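Tumor necrosis factor ligand superfamily member 13 (Mus musculus, PDB 1U5X) is a trimeric cytokine of the tumor necrosis factor family that binds the receptors TACI and BCMA and plays a role in regulating tumor cell growth. Local coordinates at residues 56-61 / 98-103. Sequence-based numbering, arbitrary orientation.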
# COMPACT_ATOMS: atom_id res chain seq x y z
N TYR A 56 -4.01 -5.65 4.84
CA TYR A 56 -4.04 -4.29 4.30
C TYR A 56 -5.30 -3.60 4.78
O TYR A 56 -6.33 -4.24 4.99
CB TYR A 56 -3.94 -4.27 2.77
CG TYR A 56 -5.02 -5.02 2.01
CD1 TYR A 56 -6.20 -4.41 1.68
CD2 TYR A 56 -4.80 -6.34 1.62
CE1 TYR A 56 -7.19 -5.11 0.95
CE2 TYR A 56 -5.75 -7.06 0.93
CZ TYR A 56 -6.94 -6.43 0.57
OH TYR A 56 -7.87 -7.17 -0.11
N SER A 57 -5.22 -2.28 4.94
CA SER A 57 -6.29 -1.47 5.47
C SER A 57 -6.25 -0.11 4.80
O SER A 57 -5.21 0.53 4.76
CB SER A 57 -6.11 -1.27 6.97
OG SER A 57 -6.94 -0.23 7.46
N GLN A 58 -7.39 0.32 4.29
CA GLN A 58 -7.56 1.69 3.85
C GLN A 58 -8.77 2.27 4.53
O GLN A 58 -9.82 1.60 4.67
CB GLN A 58 -7.73 1.84 2.34
CG GLN A 58 -7.76 3.33 1.86
CD GLN A 58 -7.68 3.44 0.34
OE1 GLN A 58 -6.59 3.20 -0.23
NE2 GLN A 58 -8.77 3.87 -0.29
N VAL A 59 -8.63 3.51 4.95
CA VAL A 59 -9.77 4.28 5.42
C VAL A 59 -9.80 5.61 4.70
O VAL A 59 -8.77 6.30 4.56
CB VAL A 59 -9.76 4.47 6.96
CG1 VAL A 59 -10.97 5.31 7.40
CG2 VAL A 59 -9.69 3.14 7.70
N LEU A 60 -10.99 5.99 4.23
CA LEU A 60 -11.20 7.26 3.57
C LEU A 60 -11.78 8.28 4.56
O LEU A 60 -12.86 8.08 5.08
CB LEU A 60 -12.15 7.07 2.39
CG LEU A 60 -12.69 8.32 1.71
CD1 LEU A 60 -11.51 9.23 1.38
CD2 LEU A 60 -13.52 7.93 0.45
N PHE A 61 -11.03 9.34 4.85
CA PHE A 61 -11.48 10.32 5.87
C PHE A 61 -12.00 11.61 5.26
O PHE A 61 -11.43 12.10 4.27
CB PHE A 61 -10.30 10.65 6.78
CG PHE A 61 -9.78 9.48 7.56
CD1 PHE A 61 -10.33 9.15 8.81
CD2 PHE A 61 -8.70 8.77 7.11
CE1 PHE A 61 -9.82 8.08 9.54
CE2 PHE A 61 -8.19 7.72 7.83
CZ PHE A 61 -8.74 7.38 9.05
N TYR A 98 -10.19 15.92 2.31
CA TYR A 98 -10.34 14.55 1.87
C TYR A 98 -9.00 13.86 1.76
O TYR A 98 -8.04 14.44 1.23
CB TYR A 98 -11.01 14.49 0.51
CG TYR A 98 -12.35 15.16 0.44
CD1 TYR A 98 -12.45 16.52 0.17
CD2 TYR A 98 -13.53 14.44 0.63
CE1 TYR A 98 -13.68 17.14 0.10
CE2 TYR A 98 -14.77 15.05 0.56
CZ TYR A 98 -14.84 16.40 0.30
OH TYR A 98 -16.05 17.03 0.22
N ASN A 99 -8.94 12.65 2.29
CA ASN A 99 -7.70 11.86 2.26
C ASN A 99 -7.94 10.40 2.57
O ASN A 99 -8.53 10.08 3.59
CB ASN A 99 -6.72 12.41 3.30
CG ASN A 99 -5.93 13.61 2.83
OD1 ASN A 99 -5.30 13.59 1.77
ND2 ASN A 99 -5.92 14.68 3.64
N SER A 100 -7.43 9.50 1.72
CA SER A 100 -7.39 8.09 2.03
C SER A 100 -6.07 7.82 2.76
O SER A 100 -5.05 8.47 2.53
CB SER A 100 -7.53 7.21 0.75
OG SER A 100 -6.56 7.52 -0.23
N CYS A 101 -6.11 6.87 3.68
CA CYS A 101 -4.93 6.45 4.41
C CYS A 101 -4.82 4.96 4.21
O CYS A 101 -5.65 4.21 4.68
CB CYS A 101 -5.09 6.82 5.88
SG CYS A 101 -3.55 7.12 6.71
N TYR A 102 -3.80 4.53 3.48
CA TYR A 102 -3.57 3.09 3.23
C TYR A 102 -2.30 2.63 3.95
O TYR A 102 -1.28 3.32 3.92
CB TYR A 102 -3.39 2.86 1.72
CG TYR A 102 -3.15 1.41 1.32
CD1 TYR A 102 -1.87 0.84 1.41
CD2 TYR A 102 -4.20 0.58 0.90
CE1 TYR A 102 -1.64 -0.51 1.08
CE2 TYR A 102 -3.95 -0.76 0.56
CZ TYR A 102 -2.70 -1.29 0.63
OH TYR A 102 -2.37 -2.60 0.32
N SER A 103 -2.37 1.46 4.58
CA SER A 103 -1.15 0.78 5.08
C SER A 103 -1.36 -0.71 5.04
O SER A 103 -2.49 -1.20 4.90
CB SER A 103 -0.80 1.28 6.49
OG SER A 103 0.43 0.73 6.97
O HOH W 1 -4.88 5.48 -0.10
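Y56 meets Y102 where two neighbouring antiparallel strands of the TNF-family jelly roll run side by side, the N-to-C directions of the two segments lying 168° apart. CB of Y56 lies 3.4 Å from OH of Y102, an oblique approach to that ring; the Y56 ring itself leads away, its hydroxyl hydrogen-bonded to ND1 of H9. S57 and S103 form a hydrogen-bonded pair: N of S57 donates to O of S103 (2.9 Å), and S57 O receives the reciprocal bond. The two serine side chains lie on the same face as V59, C101, F61 and N99, where I119 and V117 of strand 114-119 pack on F61 and S57.

Q58, on the other face, turns toward the trimer interface. With CG anti to its backbone N (chi1 -174°) and an extended chain beyond, its amide stands 78° from the plane of the Y102 ring and brings OE1 to the ring edge, 3.7 Å from CD2 of Y102. A water donates to Q58 OE1 and accepts from S100 OG, joining the two strands through solvent; OE1 is also hydrogen-bonded to OG of S103 of the second subunit, and S100 OG to N of I87 of that subunit, while the Y102 ring meets Y102 of the third subunit edge-to-face.

V59 and C101 exchange two backbone bonds, C101 N reaching V59 O at 2.9 Å, and C101 is disulfide-linked to C86. L60 lays CD1 3.8 Å from O of N99. F61 N donates to that same carbonyl almost straight, while V59 CG1 lies over one face of the F61 ring, offset toward the rim, and CB of C101 sits in plane at its edge, 3.8 Å from CE2 of F61.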